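Local coordinates for protein Exo-beta-1,4-mannosidase (PDB 4LYP) that probably removes terminal beta-linked mannose units from mannosides and manno-oligosaccharides as a secreted fungal glycoside hydrolase family 5 enzyme, and also shows transglycosylation activity, at residues A[374-377]-A[378-382]; A[431-434]-A[435-439]. All coordinates share one frame; numbering follows the deposited sequence.

How the interactions relate
Both contacts are local, one at the C-terminal end of helix 362-380 and one within helix 429-448, and they repeat the same i to i+4 backbone bonding, so their side chains make the difference. Interaction 1 closes helix 362-380, where a serine hydroxyl and a Schellman turn deal with the last carbonyls and Arg382 reaches a bound guanidine. Interaction 2 has turns continuing on both sides, and its outer face carries an amide-carboxylate bond between Gln431 and Asp435. Each has a solvent-facing side and a buried one. The buried sides meet: Tyr436 of interaction 2 packs on Ile375 and Val376 of interaction 1, with Ile375 CG2 3.4 Å from Tyr436 OH, and so pairs the two helices.

Interaction 1 of 2, residues A[374-377]-A[378-382]; sequences QIVS and LASNR. With GAI (guanidine), chain D.
Val376 O takes two hydrogen bonds from Ser380, a worked example of how a serine near a helix end can serve its own preceding turn. Ser380 OG lies 2.8 Å from Val376 O and Ser380 N 3.1 Å from it, the two donors arriving from opposite faces of the carbonyl plane. With OG beside its backbone N (chi1 -62°), the hydroxyl folds back over that turn; Ser380 N also makes a weak bond to Ser377 O. The two preceding bonds are regular: Leu378 N donates to Gln374 O at 2.8 Å and Ala379 N to Ile375 O at 2.7 Å. The Leu378 side chain runs alongside that of Gln374, CD1 against CG at 4.0 Å, while Gln374 NE2 is satisfied by His316 O. Arg382, the C-prime residue with positive phi, ends the helix in a Schellman motif: Ser383 N bonds to Leu378 O and Arg382 N to Ala379 O. Guanidine N1 lies 2.9 Å from Arg382 NE, at the guanidinium edge and in its plane; NH1 forms a salt bridge with Asp44, and Lys46 O accepts a bond from the ligand. Helix 362-380 thus ends just before strand 386-394, Val376 and Ser380 touching Val443 of helix 429-448, Gln374 and Ile375 resting on Leu319 of helix 308-329.

Interaction 2 of 2, residues A[431-434]-A[435-439]; sequences QIIK and DYNAN
Gln431 reaches Asp435 by a bend in its chain: CG stands opposite the backbone N, and the turn at chi2, 68°, swings the amide along the helix toward the next turn. Asp435 answers with its CG beside its own N (chi1 -72°), which leans the carboxylate back toward Gln431. The result illustrates an i to i+4 side-chain bond on an exposed helix face. Gln431 NE2 donates to Asp435 OD1 at 2.7 Å; the acceptor lies in the amide plane, yet the donor stands above the carboxylate plane, and the two flat groups are turned 51° apart. The bond is short but bent, and it lies beside the backbone bond from Asp435 N to Gln431 O, so the same pair is tied twice. Lys434 extends alongside, its NZ 6.3 Å from Asp435 OD1, a separation at which any attraction is probably modest.

On the other side of the helix, Ile433 and Asn437 run side by side, with Ile433 CG2 3.6 Å from Asn437 ND2. That amide nitrogen is satisfied by Met91 O, while Asn437 N bonds to Ile433 O at 2.9 Å, almost in line with the carbonyl.

Tyr436 leads away from this turn toward the neighbouring helix: its ring stacks with Phe372 of helix 362-380, and its OH bonds to Ser387 OG on strand 386-394. Ile432 packs on Asp365 and Phe372 of the same helix, whereas Ile433 and Asn437 face the loop that follows helix 78-90, so helix 429-448 contacts both helix 362-380 and that loop, on the outside of the TIM barrel.

Interaction 1 of 2, residues A[374-377]-A[378-382]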
loop_
_atom_site.group_PDB
_atom_site.type_symbol
_atom_site.label_atom_id
_atom_site.label_comp_id
_atom_site.label_asym_id
_atom_site.label_seq_id
_atom_site.Cartn_x
_atom_site.Cartn_y
_atom_site.Cartn_z
ATOM N N GLN A 374 20.133 -4.965 2.372
ATOM C CA GLN A 374 19.847 -5.730 3.570
ATOM C C GLN A 374 18.735 -6.740 3.288
ATOM O O GLN A 374 18.786 -7.890 3.779
ATOM C CB GLN A 374 19.509 -4.783 4.733
ATOM C CG GLN A 374 19.365 -5.555 6.024
ATOM C CD GLN A 374 19.088 -4.619 7.187
ATOM O OE1 GLN A 374 19.009 -3.394 7.010
ATOM N NE2 GLN A 374 18.916 -5.153 8.400
ATOM N N ILE A 375 17.670 -6.306 2.595
ATOM C CA ILE A 375 16.599 -7.207 2.277
ATOM C C ILE A 375 17.090 -8.387 1.425
ATOM O O ILE A 375 16.704 -9.542 1.655
ATOM C CB ILE A 375 15.430 -6.491 1.599
ATOM C CG1 ILE A 375 14.751 -5.538 2.588
ATOM C CG2 ILE A 375 14.405 -7.515 1.072
ATOM C CD1 ILE A 375 13.848 -4.520 1.916
ATOM N N VAL A 376 17.967 -8.124 0.461
ATOM C CA VAL A 376 18.479 -9.219 -0.363
ATOM C C VAL A 376 19.213 -10.219 0.558
ATOM O O VAL A 376 19.050 -11.442 0.357
ATOM C CB VAL A 376 19.449 -8.642 -1.488
ATOM C CG1 VAL A 376 20.218 -9.764 -2.148
ATOM C CG2 VAL A 376 18.559 -7.910 -2.516
ATOM N N SER A 377 20.021 -9.736 1.487
ATOM C CA SER A 377 20.767 -10.620 2.360
ATOM C C SER A 377 19.808 -11.397 3.264
ATOM O O SER A 377 19.888 -12.657 3.425
ATOM C CB SER A 377 21.769 -9.769 3.178
ATOM O OG SER A 377 22.494 -10.652 3.991
ATOM N N LEU A 378 18.782 -10.736 3.861
ATOM C CA LEU A 378 17.794 -11.425 4.697
ATOM C C LEU A 378 16.972 -12.453 3.881
ATOM O O LEU A 378 16.653 -13.556 4.363
ATOM C CB LEU A 378 16.831 -10.476 5.396
ATOM C CG LEU A 378 17.522 -9.571 6.464
ATOM C CD1 LEU A 378 16.614 -8.403 6.768
ATOM C CD2 LEU A 378 17.707 -10.427 7.711
ATOM N N ALA A 379 16.602 -12.099 2.659
ATOM C CA ALA A 379 15.838 -13.006 1.810
ATOM C C ALA A 379 16.626 -14.257 1.457
ATOM O O ALA A 379 16.070 -15.317 1.282
ATOM C CB ALA A 379 15.473 -12.262 0.524
ATOM N N SER A 380 17.938 -14.121 1.378
ATOM C CA SER A 380 18.859 -15.228 1.084
ATOM C C SER A 380 18.817 -16.276 2.135
ATOM O O SER A 380 19.088 -17.431 1.807
ATOM C CB SER A 380 20.298 -14.723 0.873
ATOM O OG SER A 380 20.359 -13.825 -0.273
ATOM N N ASN A 381 18.526 -15.894 3.378
ATOM C CA ASN A 381 18.357 -16.871 4.446
ATOM C C ASN A 381 16.871 -17.149 4.713
ATOM O O ASN A 381 16.503 -17.778 5.723
ATOM C CB ASN A 381 19.063 -16.360 5.725
ATOM C CG ASN A 381 19.479 -17.482 6.672
ATOM O OD1 ASN A 381 19.656 -18.630 6.261
ATOM N ND2 ASN A 381 19.633 -17.150 7.948
ATOM N N ARG A 382 15.986 -16.707 3.840
ATOM C CA ARG A 382 14.553 -16.971 4.001
ATOM C C ARG A 382 13.995 -16.332 5.313
ATOM O O ARG A 382 13.086 -16.873 5.928
ATOM C CB ARG A 382 14.124 -18.441 3.770
ATOM C CG ARG A 382 14.495 -18.948 2.378
ATOM C CD ARG A 382 14.061 -20.391 2.199
ATOM N NE ARG A 382 12.558 -20.468 2.080
ATOM C CZ ARG A 382 11.773 -21.351 2.715
ATOM N NH1 ARG A 382 12.248 -22.190 3.668
ATOM N NH2 ARG A 382 10.455 -21.376 2.418
HETATM C C GAI D . 11.299 -17.603 -0.004
HETATM N N1 GAI D . 11.589 -19.015 -0.219
HETATM N N2 GAI D . 11.128 -16.745 1.134
HETATM N N3 GAI D . 11.031 -16.909 -1.053
#

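Interaction 2 of 2, residues A[431-434]-A[435-439]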
loop_
_atom_site.group_PDB
_atom_site.type_symbol
_atom_site.label_atom_id
_atom_site.label_comp_id
_atom_site.label_asym_id
_atom_site.label_seq_id
_atom_site.Cartn_x
_atom_site.Cartn_y
_atom_site.Cartn_z
ATOM N N GLN A 431 17.063 3.242 -11.249
ATOM C CA GLN A 431 18.102 2.243 -11.560
ATOM C C GLN A 431 18.386 1.411 -10.283
ATOM O O GLN A 431 18.662 0.203 -10.368
ATOM C CB GLN A 431 19.370 2.894 -12.066
ATOM C CG GLN A 431 20.463 1.880 -12.430
ATOM C CD GLN A 431 20.101 1.050 -13.626
ATOM O OE1 GLN A 431 19.751 1.628 -14.651
ATOM N NE2 GLN A 431 20.162 -0.314 -13.530
ATOM N N ILE A 432 18.348 2.048 -9.108
ATOM C CA ILE A 432 18.567 1.345 -7.882
ATOM C C ILE A 432 17.467 0.317 -7.601
ATOM O O ILE A 432 17.703 -0.824 -7.151
ATOM C CB ILE A 432 18.688 2.367 -6.751
ATOM C CG1 ILE A 432 20.054 3.138 -6.961
ATOM C CG2 ILE A 432 18.639 1.712 -5.364
ATOM C CD1 ILE A 432 20.097 4.389 -6.155
ATOM N N ILE A 433 16.218 0.685 -7.881
ATOM C CA ILE A 433 15.085 -0.228 -7.790
ATOM C C ILE A 433 15.245 -1.377 -8.765
ATOM O O ILE A 433 15.045 -2.567 -8.418
ATOM C CB ILE A 433 13.777 0.534 -8.000
ATOM C CG1 ILE A 433 13.554 1.544 -6.879
ATOM C CG2 ILE A 433 12.614 -0.448 -8.131
ATOM C CD1 ILE A 433 12.577 2.635 -7.251
ATOM N N LYS A 434 15.632 -1.084 -10.009
ATOM C CA LYS A 434 15.811 -2.118 -11.036
ATOM C C LYS A 434 16.889 -3.103 -10.597
ATOM O O LYS A 434 16.671 -4.337 -10.728
ATOM C CB LYS A 434 16.133 -1.432 -12.363
ATOM C CG LYS A 434 16.321 -2.423 -13.509
ATOM C CD LYS A 434 16.692 -1.699 -14.805
ATOM C CE LYS A 434 16.883 -2.723 -15.982
ATOM N NZ LYS A 434 17.170 -1.911 -17.191
ATOM N N ASP A 435 17.989 -2.605 -10.077
ATOM C CA ASP A 435 19.048 -3.488 -9.668
ATOM C C ASP A 435 18.669 -4.341 -8.479
ATOM O O ASP A 435 18.965 -5.537 -8.422
ATOM C CB ASP A 435 20.309 -2.641 -9.401
ATOM C CG ASP A 435 20.971 -2.072 -10.811
ATOM O OD1 ASP A 435 20.525 -2.493 -11.916
ATOM O OD2 ASP A 435 21.831 -1.240 -10.741
ATOM N N TYR A 436 17.906 -3.772 -7.523
ATOM C CA TYR A 436 17.374 -4.534 -6.432
ATOM C C TYR A 436 16.469 -5.680 -6.876
ATOM O O TYR A 436 16.582 -6.817 -6.446
ATOM C CB TYR A 436 16.589 -3.622 -5.461
ATOM C CG TYR A 436 15.651 -4.393 -4.520
ATOM C CD1 TYR A 436 16.148 -5.205 -3.515
ATOM C CD2 TYR A 436 14.294 -4.182 -4.607
ATOM C CE1 TYR A 436 15.299 -5.768 -2.606
ATOM C CE2 TYR A 436 13.436 -4.767 -3.718
ATOM C CZ TYR A 436 13.961 -5.524 -2.665
ATOM O OH TYR A 436 13.110 -6.087 -1.709
ATOM N N ASN A 437 15.552 -5.344 -7.795
ATOM C CA ASN A 437 14.635 -6.359 -8.274
ATOM C C ASN A 437 15.408 -7.474 -8.966
ATOM O O ASN A 437 15.060 -8.658 -8.797
ATOM C CB ASN A 437 13.572 -5.724 -9.158
ATOM C CG ASN A 437 12.598 -4.865 -8.376
ATOM O OD1 ASN A 437 12.328 -5.101 -7.213
ATOM N ND2 ASN A 437 12.026 -3.858 -9.054
ATOM N N ALA A 438 16.432 -7.114 -9.761
ATOM C CA ALA A 438 17.290 -8.158 -10.378
ATOM C C ALA A 438 17.967 -8.995 -9.283
ATOM O O ALA A 438 18.008 -10.249 -9.416
ATOM C CB ALA A 438 18.277 -7.500 -11.303
ATOM N N ASN A 439 18.474 -8.368 -8.235
ATOM C CA ASN A 439 19.130 -9.097 -7.186
ATOM C C ASN A 439 18.162 -10.031 -6.437
ATOM O O ASN A 439 18.507 -11.179 -6.105
ATOM C CB ASN A 439 19.767 -8.135 -6.189
ATOM C CG ASN A 439 20.949 -7.395 -6.733
ATOM O OD1 ASN A 439 21.566 -7.814 -7.747
ATOM N ND2 ASN A 439 21.246 -6.227 -6.111
#